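Local structure of post-proline cleaving enzyme (Rickettsia typhi, 4HVT) at residues A[419-423]-A[434-440]; A[296-300]-A[357-362]; A[93-97]-A[128-134]. The protein probably acts as a serine-type endopeptidase of the prolyl oligopeptidase family, cleaving short peptides on the carboxyl side of proline. All blocks are in the same frame, centred on the assembly; numbering follows the deposited sequence.

Contact 1 (A[419-423]-A[434-440]); sequences VPPTI and IIRKALY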
ATOM      1  N   VAL A 419       3.703  -8.968 -19.346  1.00 14.76           N
ATOM      2  CA  VAL A 419       2.610  -8.702 -20.278  1.00 15.03           C
ATOM      3  C   VAL A 419       1.783  -7.529 -19.730  1.00 14.49           C
ATOM      4  O   VAL A 419       1.265  -7.635 -18.635  1.00 14.06           O
ATOM      5  CB  VAL A 419       1.714  -9.954 -20.500  1.00 15.50           C
ATOM      6  CG1 VAL A 419       0.617  -9.589 -21.483  1.00 16.16           C
ATOM      7  CG2 VAL A 419       2.544 -11.144 -21.007  1.00 16.10           C
ATOM      8  N   PRO A 420       1.666  -6.407 -20.480  1.00 14.35           N
ATOM      9  CA  PRO A 420       0.973  -5.267 -19.922  1.00 13.94           C
ATOM     10  C   PRO A 420      -0.492  -5.601 -19.576  1.00 13.44           C
ATOM     11  O   PRO A 420      -1.099  -6.469 -20.212  1.00 14.23           O
ATOM     12  CB  PRO A 420       1.018  -4.207 -21.035  1.00 14.51           C
ATOM     13  CG  PRO A 420       2.212  -4.562 -21.831  1.00 15.07           C
ATOM     14  CD  PRO A 420       2.320  -6.061 -21.759  1.00 15.07           C
ATOM     15  N   PRO A 421      -1.035  -4.884 -18.590  1.00 13.01           N
ATOM     16  CA  PRO A 421      -2.406  -5.133 -18.177  1.00 12.44           C
ATOM     17  C   PRO A 421      -3.381  -4.865 -19.288  1.00 12.50           C
ATOM     18  O   PRO A 421      -3.202  -3.918 -20.112  1.00 13.38           O
ATOM     19  CB  PRO A 421      -2.638  -4.163 -17.021  1.00 11.95           C
ATOM     20  CG  PRO A 421      -1.234  -3.844 -16.534  1.00 12.06           C
ATOM     21  CD  PRO A 421      -0.382  -3.856 -17.770  1.00 12.61           C
ATOM     22  N   THR A 422      -4.373  -5.755 -19.377  1.00 12.19           N
ATOM     23  CA  THR A 422      -5.557  -5.546 -20.204  1.00 12.29           C
ATOM     24  C   THR A 422      -6.710  -5.204 -19.277  1.00 11.64           C
ATOM     25  O   THR A 422      -6.837  -5.781 -18.172  1.00 11.17           O
ATOM     26  CB  THR A 422      -5.913  -6.793 -21.014  1.00 12.63           C
ATOM     27  OG1 THR A 422      -4.873  -7.090 -21.956  1.00 13.28           O
ATOM     28  CG2 THR A 422      -7.230  -6.610 -21.826  1.00 12.99           C
ATOM     29  N   ILE A 423      -7.549  -4.256 -19.701  1.00 11.49           N
ATOM     30  CA  ILE A 423      -8.775  -3.905 -18.909  1.00 11.01           C
ATOM     31  C   ILE A 423      -9.957  -4.539 -19.608  1.00 11.20           C
ATOM     32  O   ILE A 423     -10.120  -4.422 -20.851  1.00 11.40           O
ATOM     33  CB  ILE A 423      -9.030  -2.399 -18.828  1.00 11.06           C
ATOM     34  CG1 ILE A 423      -7.755  -1.650 -18.388  1.00 11.16           C
ATOM     35  CG2 ILE A 423     -10.213  -2.093 -17.874  1.00 10.72           C
ATOM     36  CD1 ILE A 423      -7.935  -0.147 -18.253  1.00 11.37           C
ATOM     37  N   ILE A 434     -13.021  -7.577 -23.568  1.00 14.31           N
ATOM     38  CA  ILE A 434     -11.921  -6.622 -23.561  1.00 13.63           C
ATOM     39  C   ILE A 434     -12.464  -5.208 -23.784  1.00 13.88           C
ATOM     40  O   ILE A 434     -13.249  -5.004 -24.723  1.00 14.47           O
ATOM     41  CB  ILE A 434     -10.882  -6.914 -24.684  1.00 13.95           C
ATOM     42  CG1 ILE A 434     -10.116  -8.189 -24.357  1.00 13.94           C
ATOM     43  CG2 ILE A 434      -9.957  -5.727 -24.824  1.00 13.71           C
ATOM     44  CD1 ILE A 434      -9.503  -8.892 -25.533  1.00 14.60           C
ATOM     45  N   ILE A 435     -12.050  -4.230 -22.955  1.00 13.37           N
ATOM     46  CA  ILE A 435     -12.403  -2.821 -23.202  1.00 13.72           C
ATOM     47  C   ILE A 435     -11.197  -1.915 -23.545  1.00 14.08           C
ATOM     48  O   ILE A 435     -11.333  -1.015 -24.410  1.00 14.78           O
ATOM     49  CB  ILE A 435     -13.295  -2.250 -22.089  1.00 13.33           C
ATOM     50  CG1 ILE A 435     -13.937  -0.901 -22.496  1.00 13.91           C
ATOM     51  CG2 ILE A 435     -12.559  -2.094 -20.763  1.00 12.86           C
ATOM     52  CD1 ILE A 435     -15.115  -0.498 -21.607  1.00 14.22           C
ATOM     53  N   ARG A 436     -10.038  -2.176 -22.954  1.00 14.02           N
ATOM     54  CA  ARG A 436      -8.825  -1.445 -23.302  1.00 14.41           C
ATOM     55  C   ARG A 436      -7.587  -2.326 -23.240  1.00 15.34           C
ATOM     56  O   ARG A 436      -7.386  -3.075 -22.290  1.00 15.19           O
ATOM     57  CB  ARG A 436      -8.542  -0.247 -22.376  1.00 14.24           C
ATOM     58  CG  ARG A 436      -9.570   0.865 -22.320  1.00 14.18           C
ATOM     59  CD  ARG A 436      -9.040   2.063 -21.549  1.00 14.04           C
ATOM     60  NE  ARG A 436      -7.957   2.760 -22.285  1.00 14.32           N
ATOM     61  CZ  ARG A 436      -8.137   3.642 -23.271  1.00 14.72           C
ATOM     62  NH1 ARG A 436      -9.351   3.997 -23.643  1.00 15.01           N
ATOM     63  NH2 ARG A 436      -7.100   4.167 -23.934  1.00 15.32           N
ATOM     64  N   LYS A 437      -6.750  -2.190 -24.261  1.00 16.30           N
ATOM     65  CA  LYS A 437      -5.378  -2.665 -24.178  1.00 17.76           C
ATOM     66  C   LYS A 437      -4.414  -1.504 -23.982  1.00 16.95           C
ATOM     67  O   LYS A 437      -4.738  -0.351 -24.265  1.00 16.31           O
ATOM     68  CB  LYS A 437      -5.014  -3.451 -25.423  1.00 20.18           C
ATOM     69  CG  LYS A 437      -5.824  -4.747 -25.462  1.00 23.03           C
ATOM     70  CD  LYS A 437      -5.107  -5.835 -26.182  1.00 26.29           C
ATOM     71  CE  LYS A 437      -6.012  -7.037 -26.352  1.00 27.39           C
ATOM     72  NZ  LYS A 437      -5.608  -7.838 -27.553  1.00 29.15           N
ATOM     73  N   ALA A 438      -3.192  -1.820 -23.565  1.00 16.54           N
ATOM     74  CA  ALA A 438      -2.163  -0.799 -23.464  1.00 16.57           C
ATOM     75  C   ALA A 438      -1.945  -0.115 -24.811  1.00 17.27           C
ATOM     76  O   ALA A 438      -1.902  -0.786 -25.850  1.00 17.28           O
ATOM     77  CB  ALA A 438      -0.843  -1.401 -22.992  1.00 16.74           C
ATOM     78  N   LEU A 439      -1.805   1.199 -24.798  1.00 17.03           N
ATOM     79  CA  LEU A 439      -1.510   1.929 -26.026  1.00 18.11           C
ATOM     80  C   LEU A 439      -0.006   2.059 -26.244  1.00 18.50           C
ATOM     81  O   LEU A 439       0.449   2.369 -27.331  1.00 19.45           O
ATOM     82  CB  LEU A 439      -2.103   3.326 -25.998  1.00 18.45           C
ATOM     83  CG  LEU A 439      -3.607   3.425 -25.865  1.00 19.06           C
ATOM     84  CD1 LEU A 439      -4.047   4.873 -25.754  1.00 19.55           C
ATOM     85  CD2 LEU A 439      -4.257   2.744 -27.034  1.00 19.82           C
ATOM     86  N   TYR A 440       0.757   1.826 -25.199  1.00 18.08           N
ATOM     87  CA  TYR A 440       2.194   1.803 -25.307  1.00 19.16           C
ATOM     88  C   TYR A 440       2.669   0.434 -25.746  1.00 20.20           C
ATOM     89  O   TYR A 440       1.953  -0.536 -25.648  1.00 19.67           O
ATOM     90  CB  TYR A 440       2.839   2.177 -23.976  1.00 18.93           C
ATOM     91  CG  TYR A 440       2.490   1.284 -22.823  1.00 17.93           C
ATOM     92  CD1 TYR A 440       3.181   0.108 -22.590  1.00 17.71           C
ATOM     93  CD2 TYR A 440       1.457   1.623 -21.931  1.00 17.74           C
ATOM     94  CE1 TYR A 440       2.857  -0.711 -21.500  1.00 17.13           C
ATOM     95  CE2 TYR A 440       1.143   0.805 -20.873  1.00 17.17           C
ATOM     96  CZ  TYR A 440       1.848  -0.353 -20.653  1.00 16.93           C
ATOM     97  OH  TYR A 440       1.477  -1.101 -19.534  1.00 17.42           O
TER
HETATM   98  O   HOH W   1      -2.823  -4.606 -22.818  1.00 16.62           O

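Contact 2 (A[296-300]-A[357-362]); sequences GSFKE and TTKDRV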
ATOM      1  N   GLY A 296     -15.841  -7.556   3.131  1.00  8.11           N
ATOM      2  CA  GLY A 296     -16.868  -7.157   2.190  1.00  8.01           C
ATOM      3  C   GLY A 296     -18.239  -7.663   2.600  1.00  7.96           C
ATOM      4  O   GLY A 296     -18.396  -8.340   3.632  1.00  8.02           O
ATOM      5  N   SER A 297     -19.207  -7.469   1.706  1.00  8.14           N
ATOM      6  CA  SER A 297     -20.613  -7.899   1.917  1.00  8.23           C
ATOM      7  C   SER A 297     -21.282  -8.148   0.574  1.00  8.62           C
ATOM      8  O   SER A 297     -20.815  -7.742  -0.460  1.00  8.40           O
ATOM      9  CB  SER A 297     -21.383  -6.843   2.638  1.00  8.07           C
ATOM     10  OG  SER A 297     -21.506  -5.661   1.877  1.00  7.87           O
ATOM     11  N   PHE A 298     -22.444  -8.789   0.673  1.00  9.17           N
ATOM     12  CA  PHE A 298     -23.336  -9.007  -0.433  1.00  9.75           C
ATOM     13  C   PHE A 298     -24.719  -9.153   0.179  1.00 10.09           C
ATOM     14  O   PHE A 298     -24.937 -10.024   1.037  1.00  9.68           O
ATOM     15  CB  PHE A 298     -22.988 -10.269  -1.179  1.00 10.37           C
ATOM     16  CG  PHE A 298     -23.826 -10.488  -2.422  1.00 11.09           C
ATOM     17  CD1 PHE A 298     -23.772  -9.585  -3.466  1.00 11.35           C
ATOM     18  CD2 PHE A 298     -24.715 -11.564  -2.509  1.00 12.08           C
ATOM     19  CE1 PHE A 298     -24.554  -9.791  -4.609  1.00 12.12           C
ATOM     20  CE2 PHE A 298     -25.505 -11.765  -3.647  1.00 12.52           C
ATOM     21  CZ  PHE A 298     -25.405 -10.891  -4.699  1.00 12.42           C
ATOM     22  N   LYS A 299     -25.660  -8.342  -0.282  1.00 10.51           N
ATOM     23  CA  LYS A 299     -26.981  -8.290   0.340  1.00 11.01           C
ATOM     24  C   LYS A 299     -26.770  -8.100   1.852  1.00 10.65           C
ATOM     25  O   LYS A 299     -25.963  -7.289   2.246  1.00  9.76           O
ATOM     26  CB  LYS A 299     -27.853  -9.515  -0.032  1.00 12.25           C
ATOM     27  CG  LYS A 299     -27.855  -9.822  -1.508  1.00 13.34           C
ATOM     28  CD  LYS A 299     -28.416  -8.773  -2.318  1.00 14.28           C
ATOM     29  CE  LYS A 299     -29.092  -9.417  -3.572  1.00 15.48           C
ATOM     30  NZ  LYS A 299     -29.662  -8.311  -4.348  1.00 15.99           N
ATOM     31  N   GLU A 300     -27.458  -8.867   2.675  1.00 11.05           N
ATOM     32  CA  GLU A 300     -27.348  -8.723   4.141  1.00 11.32           C
ATOM     33  C   GLU A 300     -26.266  -9.625   4.765  1.00 10.83           C
ATOM     34  O   GLU A 300     -26.191  -9.731   5.976  1.00 10.37           O
ATOM     35  CB  GLU A 300     -28.728  -9.027   4.778  1.00 12.66           C
ATOM     36  CG  GLU A 300     -29.741  -7.948   4.425  1.00 13.82           C
ATOM     37  CD  GLU A 300     -31.092  -8.111   5.067  1.00 16.01           C
ATOM     38  OE1 GLU A 300     -31.223  -8.938   5.993  1.00 17.62           O
ATOM     39  OE2 GLU A 300     -32.064  -7.406   4.617  1.00 17.52           O
ATOM     40  N   THR A 357     -17.693  -7.019  -5.059  1.00  9.64           N
ATOM     41  CA  THR A 357     -19.092  -7.341  -5.251  1.00 10.67           C
ATOM     42  C   THR A 357     -19.673  -6.514  -6.398  1.00 10.49           C
ATOM     43  O   THR A 357     -19.294  -5.332  -6.553  1.00 10.15           O
ATOM     44  CB  THR A 357     -19.859  -7.000  -3.928  1.00 11.61           C
ATOM     45  OG1 THR A 357     -19.264  -7.755  -2.842  1.00 12.59           O
ATOM     46  CG2 THR A 357     -21.259  -7.407  -4.020  1.00 12.63           C
ATOM     47  N   THR A 358     -20.565  -7.145  -7.176  1.00 10.70           N
ATOM     48  CA  THR A 358     -21.433  -6.473  -8.149  1.00 10.86           C
ATOM     49  C   THR A 358     -22.876  -6.631  -7.688  1.00 11.38           C
ATOM     50  O   THR A 358     -23.161  -7.273  -6.658  1.00 10.99           O
ATOM     51  CB  THR A 358     -21.261  -6.959  -9.573  1.00 11.35           C
ATOM     52  OG1 THR A 358     -21.851  -8.280  -9.719  1.00 11.88           O
ATOM     53  CG2 THR A 358     -19.809  -6.954  -9.984  1.00 10.90           C
ATOM     54  N   LYS A 359     -23.781  -6.047  -8.448  1.00 11.93           N
ATOM     55  CA  LYS A 359     -25.220  -6.141  -8.121  0.50 12.36           C
ATOM     56  C   LYS A 359     -25.662  -7.571  -7.843  1.00 12.50           C
ATOM     57  O   LYS A 359     -26.493  -7.820  -6.963  1.00 12.62           O
ATOM     58  CB  LYS A 359     -26.054  -5.577  -9.280  0.50 13.23           C
ATOM     59  CG  LYS A 359     -27.550  -5.422  -8.987  0.50 14.26           C
ATOM     60  CD  LYS A 359     -28.326  -5.007 -10.219  0.50 15.33           C
ATOM     61  CE  LYS A 359     -28.292  -3.526 -10.508  0.50 15.89           C
ATOM     62  NZ  LYS A 359     -29.135  -3.138 -11.678  0.50 16.85           N
ATOM     63  N   ASP A 360     -25.174  -8.518  -8.654  1.00 12.52           N
ATOM     64  CA  ASP A 360     -25.671  -9.873  -8.572  1.00 12.83           C
ATOM     65  C   ASP A 360     -24.567 -10.949  -8.495  1.00 12.43           C
ATOM     66  O   ASP A 360     -24.865 -12.124  -8.541  1.00 12.59           O
ATOM     67  CB  ASP A 360     -26.620 -10.140  -9.729  1.00 13.93           C
ATOM     68  CG  ASP A 360     -25.947 -10.064 -11.053  1.00 14.60           C
ATOM     69  OD1 ASP A 360     -24.731  -9.840 -11.128  1.00 13.70           O
ATOM     70  OD2 ASP A 360     -26.675 -10.217 -12.058  1.00 15.81           O
ATOM     71  N   ARG A 361     -23.307 -10.558  -8.286  1.00 11.91           N
ATOM     72  CA  ARG A 361     -22.240 -11.542  -8.129  1.00 11.75           C
ATOM     73  C   ARG A 361     -21.237 -11.114  -7.052  1.00 11.42           C
ATOM     74  O   ARG A 361     -20.964  -9.918  -6.887  1.00 11.82           O
ATOM     75  CB  ARG A 361     -21.463 -11.705  -9.468  1.00 12.16           C
ATOM     76  CG  ARG A 361     -22.315 -12.368 -10.534  1.00 13.39           C
ATOM     77  CD  ARG A 361     -22.484 -13.853 -10.283  1.00 14.09           C
ATOM     78  NE  ARG A 361     -23.143 -14.527 -11.378  1.00 15.79           N
ATOM     79  CZ  ARG A 361     -24.475 -14.616 -11.507  1.00 16.30           C
ATOM     80  NH1 ARG A 361     -25.304 -14.000 -10.636  1.00 16.35           N
ATOM     81  NH2 ARG A 361     -25.028 -15.281 -12.541  1.00 18.11           N
ATOM     82  N   VAL A 362     -20.639 -12.110  -6.414  1.00 10.85           N
ATOM     83  CA  VAL A 362     -19.494 -11.917  -5.541  1.00 10.36           C
ATOM     84  C   VAL A 362     -18.290 -12.549  -6.256  1.00 10.00           C
ATOM     85  O   VAL A 362     -18.393 -13.666  -6.754  1.00 10.19           O
ATOM     86  CB  VAL A 362     -19.712 -12.664  -4.252  1.00 10.73           C
ATOM     87  CG1 VAL A 362     -18.512 -12.485  -3.347  1.00 10.65           C
ATOM     88  CG2 VAL A 362     -21.046 -12.199  -3.615  1.00 11.25           C
TER
HETATM   89  O   HOH W   2     -17.896  -6.049  -0.776  1.00 15.34           O
HETATM   90  O   HOH W   3     -27.338  -6.660  -4.553  1.00 11.39           O
HETATM   91  O   HOH W   4     -28.986  -8.956  -7.081  1.00 15.80           O

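Contact 3 (A[93-97]-A[128-134]); sequences PQGLW and KVAYRGV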
ATOM      1  N   PRO A  93       0.903  17.622 -12.963  1.00 17.91           N
ATOM      2  CA  PRO A  93       1.546  16.670 -12.073  1.00 17.13           C
ATOM      3  C   PRO A  93       0.814  16.354 -10.782  1.00 16.43           C
ATOM      4  O   PRO A  93       0.990  15.260 -10.257  1.00 15.56           O
ATOM      5  CB  PRO A  93       2.903  17.326 -11.782  1.00 17.73           C
ATOM      6  CG  PRO A  93       2.656  18.792 -11.937  1.00 18.46           C
ATOM      7  CD  PRO A  93       1.696  18.863 -13.111  1.00 18.74           C
ATOM      8  N   GLN A  94       0.009  17.284 -10.271  1.00 16.35           N
ATOM      9  CA  GLN A  94      -0.823  17.009  -9.102  1.00 15.92           C
ATOM     10  C   GLN A  94      -2.031  16.183  -9.514  1.00 15.16           C
ATOM     11  O   GLN A  94      -2.443  15.294  -8.805  1.00 14.42           O
ATOM     12  CB  GLN A  94      -1.217  18.319  -8.430  1.00 17.03           C
ATOM     13  CG  GLN A  94      -1.552  18.109  -6.977  1.00 17.63           C
ATOM     14  CD  GLN A  94      -0.340  17.629  -6.189  1.00 17.45           C
ATOM     15  OE1 GLN A  94       0.667  18.314  -6.123  1.00 19.60           O
ATOM     16  NE2 GLN A  94      -0.405  16.387  -5.720  1.00 17.59           N
ATOM     17  N   GLY A  95      -2.559  16.472 -10.716  1.00 15.13           N
ATOM     18  CA  GLY A  95      -3.523  15.581 -11.369  1.00 14.57           C
ATOM     19  C   GLY A  95      -4.943  16.089 -11.580  1.00 14.71           C
ATOM     20  O   GLY A  95      -5.369  17.095 -10.990  1.00 14.99           O
ATOM     21  N   LEU A  96      -5.674  15.334 -12.401  1.00 14.24           N
ATOM     22  CA  LEU A  96      -7.025  15.610 -12.805  1.00 14.43           C
ATOM     23  C   LEU A  96      -7.908  14.449 -12.406  1.00 13.62           C
ATOM     24  O   LEU A  96      -7.663  13.313 -12.803  1.00 13.14           O
ATOM     25  CB  LEU A  96      -7.103  15.700 -14.337  1.00 15.09           C
ATOM     26  CG  LEU A  96      -6.280  16.801 -15.000  1.00 16.23           C
ATOM     27  CD1 LEU A  96      -6.391  16.687 -16.516  1.00 16.86           C
ATOM     28  CD2 LEU A  96      -6.658  18.184 -14.504  1.00 16.70           C
ATOM     29  N   TRP A  97      -8.962  14.732 -11.651  1.00 13.46           N
ATOM     30  CA  TRP A  97     -10.046  13.782 -11.485  1.00 13.05           C
ATOM     31  C   TRP A  97     -11.087  14.035 -12.581  1.00 13.57           C
ATOM     32  O   TRP A  97     -11.537  15.162 -12.788  1.00 13.92           O
ATOM     33  CB  TRP A  97     -10.636  13.894 -10.089  1.00 12.71           C
ATOM     34  CG  TRP A  97     -11.752  12.920  -9.762  1.00 12.36           C
ATOM     35  CD1 TRP A  97     -11.705  11.563  -9.811  1.00 11.93           C
ATOM     36  CD2 TRP A  97     -13.041  13.262  -9.222  1.00 12.51           C
ATOM     37  NE1 TRP A  97     -12.924  11.027  -9.414  1.00 12.06           N
ATOM     38  CE2 TRP A  97     -13.739  12.049  -9.001  1.00 12.02           C
ATOM     39  CE3 TRP A  97     -13.674  14.487  -8.902  1.00 13.00           C
ATOM     40  CZ2 TRP A  97     -15.054  12.018  -8.516  1.00 12.32           C
ATOM     41  CZ3 TRP A  97     -14.959  14.460  -8.415  1.00 12.96           C
ATOM     42  CH2 TRP A  97     -15.636  13.227  -8.195  1.00 12.72           C
ATOM     43  N   LYS A 128       1.001  22.213  -2.382  1.00 25.88           N
ATOM     44  CA  LYS A 128       0.631  21.019  -3.140  1.00 24.46           C
ATOM     45  C   LYS A 128      -0.618  20.461  -2.421  1.00 22.14           C
ATOM     46  O   LYS A 128      -0.534  20.186  -1.235  1.00 21.22           O
ATOM     47  CB  LYS A 128       1.722  19.930  -3.081  1.00 25.85           C
ATOM     48  CG  LYS A 128       2.990  20.037  -3.954  1.00 28.46           C
ATOM     49  CD  LYS A 128       3.457  18.601  -4.289  1.00 30.12           C
ATOM     50  CE  LYS A 128       4.960  18.335  -4.416  1.00 30.93           C
ATOM     51  NZ  LYS A 128       5.773  19.470  -4.927  1.00 32.29           N
ATOM     52  N   VAL A 129      -1.750  20.338  -3.113  1.00 20.04           N
ATOM     53  CA  VAL A 129      -2.962  19.670  -2.585  1.00 18.33           C
ATOM     54  C   VAL A 129      -3.094  18.366  -3.359  1.00 16.59           C
ATOM     55  O   VAL A 129      -3.280  18.387  -4.544  1.00 17.19           O
ATOM     56  CB  VAL A 129      -4.231  20.531  -2.804  1.00 19.12           C
ATOM     57  CG1 VAL A 129      -5.461  19.800  -2.314  1.00 19.08           C
ATOM     58  CG2 VAL A 129      -4.122  21.864  -2.076  1.00 20.35           C
ATOM     59  N   ALA A 130      -2.908  17.248  -2.672  1.00 15.28           N
ATOM     60  CA  ALA A 130      -2.954  15.915  -3.242  1.00 14.02           C
ATOM     61  C   ALA A 130      -4.336  15.299  -3.117  1.00 13.39           C
ATOM     62  O   ALA A 130      -4.972  15.377  -2.076  1.00 13.08           O
ATOM     63  CB  ALA A 130      -1.933  15.027  -2.539  1.00 13.77           C
ATOM     64  N   TYR A 131      -4.817  14.683  -4.203  1.00 12.71           N
ATOM     65  CA  TYR A 131      -6.044  13.895  -4.206  1.00 12.98           C
ATOM     66  C   TYR A 131      -5.854  12.600  -3.469  1.00 12.11           C
ATOM     67  O   TYR A 131      -4.888  11.850  -3.721  1.00 11.68           O
ATOM     68  CB  TYR A 131      -6.383  13.558  -5.649  1.00 13.82           C
ATOM     69  CG  TYR A 131      -7.476  12.543  -5.885  1.00 14.53           C
ATOM     70  CD1 TYR A 131      -8.794  12.861  -5.687  1.00 16.15           C
ATOM     71  CD2 TYR A 131      -7.170  11.253  -6.310  1.00 15.40           C
ATOM     72  CE1 TYR A 131      -9.807  11.934  -5.917  1.00 16.95           C
ATOM     73  CE2 TYR A 131      -8.168  10.336  -6.584  1.00 15.79           C
ATOM     74  CZ  TYR A 131      -9.471  10.682  -6.386  1.00 16.66           C
ATOM     75  OH  TYR A 131     -10.448   9.757  -6.643  1.00 17.92           O
ATOM     76  N   ARG A 132      -6.764  12.307  -2.545  1.00 11.65           N
ATOM     77  CA  ARG A 132      -6.667  11.115  -1.718  1.00 11.72           C
ATOM     78  C   ARG A 132      -7.969  10.264  -1.714  1.00 12.07           C
ATOM     79  O   ARG A 132      -8.119   9.413  -0.854  1.00 12.40           O
ATOM     80  CB  ARG A 132      -6.257  11.452  -0.253  1.00 11.95           C
ATOM     81  CG  ARG A 132      -5.031  12.338  -0.075  1.00 12.58           C
ATOM     82  CD  ARG A 132      -3.694  11.701  -0.515  1.00 13.18           C
ATOM     83  NE  ARG A 132      -3.403  10.504   0.220  1.00 13.35           N
ATOM     84  CZ  ARG A 132      -2.581  10.449   1.267  1.00 14.46           C
ATOM     85  NH1 ARG A 132      -2.000  11.537   1.712  1.00 15.05           N
ATOM     86  NH2 ARG A 132      -2.344   9.281   1.861  1.00 15.75           N
ATOM     87  N   GLY A 133      -8.807  10.434  -2.734  1.00 12.38           N
ATOM     88  CA  GLY A 133      -9.989   9.576  -2.959  1.00 12.71           C
ATOM     89  C   GLY A 133     -11.281  10.319  -2.690  1.00 12.86           C
ATOM     90  O   GLY A 133     -11.255  11.473  -2.293  1.00 12.36           O
ATOM     91  N   VAL A 134     -12.397   9.640  -2.947  1.00 13.28           N
ATOM     92  CA  VAL A 134     -13.716  10.282  -2.874  1.00 13.66           C
ATOM     93  C   VAL A 134     -14.690   9.327  -2.237  1.00 14.75           C
ATOM     94  O   VAL A 134     -14.487   8.097  -2.238  1.00 13.98           O
ATOM     95  CB  VAL A 134     -14.319  10.714  -4.248  1.00 14.29           C
ATOM     96  CG1 VAL A 134     -13.404  11.588  -5.045  1.00 14.69           C
ATOM     97  CG2 VAL A 134     -14.760   9.493  -5.074  1.00 14.44           C
TER
HETATM   98  O   HOH W   5      -2.712  14.436  -6.252  1.00 14.06           O

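Contact 1 (A[419-423]-A[434-440])
Ile423 grips the facing segment 434-440 through both of its backbone polar atoms. Its N donates to Arg436 O at 2.9 Å with an N-H...O angle of 166°, and its O accepts two bonds, from Ile435 N at 2.9 Å and from Arg436 N at 3.1 Å. Both donors lie tilted from the carbonyl plane. Two residues facing one across an antiparallel pair define a classic beta bulge, here in the hairpin of strands 422-426 and 432-436.

The side chains follow this register. Ile423 and Arg436 run side by side on one face of the sheet, the CD1 methyl of the isoleucine packing against the aliphatic part of the arginine. The bulge also brings Ile435 across Ile423 at an oblique angle, and the two CG2 methyls meet at 3.7 Å. Thr422 turns CG2 anti to its backbone N, which carries that methyl to Arg436 O, with Ile434 CG2 and, more loosely, Lys437 CG also near it.

The hairpin belongs to a four-stranded antiparallel sheet, a blade of the N-terminal beta-propeller, with strand 432-436 at its border. Past the paired residues a water bridges the two segments, donating to Pro421 O and accepting from Ala438 N at 2.9 Å. Farther along, Pro420 CB meets Ala438 CB at 3.9 Å, and the Tyr440 OH comes to 3.5 Å from Pro420 CB. With chi1 59°, CG of Tyr440 sits between its backbone N and carbonyl carbon, which turns the ring back so that its OH end reaches Pro420 and Ala438 CB lies over the rim of one face.

Outside the pair, Tyr394 OH hydrogen-bonds both Thr422 OG1 and Pro420 O. The Arg436 guanidinium is held by the backbone oxygens of Tyr105, Lys107 and Asp108, while Arg498 makes a cation-pi contact with Tyr440.

Contact 2 (A[296-300]-A[357-362])
Phe298 carries an aromatic packing contact between neighbouring propeller sheets, reaching from the end of strand 293-298 to the loop that joins strands 350-357 and 362-368. With CG anti to its backbone N (chi1 -175°), the ring projects into that loop. Val362 CG2 lies over one face in a CH-pi contact, 3.9 Å from the ring centroid and 27° off the normal. The opposite face is partly covered by Lys299 CG. At the rim, Thr357 CG2 lies 3.4 Å from Phe298 CD1, and Thr358 O lies in the ring plane, 3.5 Å from Phe298 CE1.

Beside the ring, Thr357 OG1 donates to Ser297 O at 2.8 Å, and a water that donates to the same hydroxyl accepts from Ser297 N. This direct bond and its water bridge hold the two segments together at one end. At the other, two waters each join Lys299 NZ to Lys359 O, so the ammonium group reaches the loop indirectly.

Glu405 accepts from Lys299 N and also touches Phe298, while Asp360 OD2 hydrogen-bonds His430 NE2. Thr378 and Leu379 of strand 371-380 and Phe303 of strand 301-305 pack against Phe298, setting the ring between elements of the two sheets.

Contact 3 (A[93-97]-A[128-134])
Gln94 meets segment 128-134 directly by van der Waals contact alone. Its amide lies beside the backbone of 128-130, where OE1 comes to 3.4 Å from Lys128 CD and NE2 to 3.6 Å from Ala130 CA. Chi1 of -156° swings CG away from the backbone N and against Val129 O at 3.0 Å, and the bend at chi2 then lays the amide along 128-130; that buried oxygen of Val129 has no hydrogen-bonding partner in the model.

Water supplies the hydrogen-bonded link. One molecule donates to Gln94 O at 2.7 Å and accepts from Gln94 NE2 and from Tyr131 N at 2.9 Å, tying both ends of the glutamine to the strand.

Aromatic packing follows at Trp97. Its five-membered ring and the Tyr131 ring are near parallel, planes at 23°, but slid apart with centroids 5.3 Å from each other. Val134 CG1 sits over a face of the indole, 4.1 Å from the six-membered ring's centroid, in a CH-pi contact.

The contact joins successive propeller sheets through strands 96-101 and 129-136. Gln94 NE2 hydrogen-bonds Ser686 O and Lys128 NZ forms a salt bridge with Asp679, both from the hydrolase part, so propeller and hydrolase meet here, and Phe118 and Ser122 of helix 118-125 pack against Gln94.

Overall arrangement
From the N terminus, contact 3 comes first, closing a loop of 30 residues that includes strand 113-117 and helix 118-125 and joining two successive propeller sheets. Contact 2 closes a longer excursion of 56 residues, which contains the remaining strands of one sheet and most of strand 350-357 of the next. Contact 1 follows with the shortest closure, ten residues of a hairpin within a single sheet. The three loops run in series, neither nested nor crossing. Their centres are 24 to 30 Å apart, and none touches another. Contacts 2 and 3 each join a sheet to the next one along the chain, whereas contact 1 lies within one.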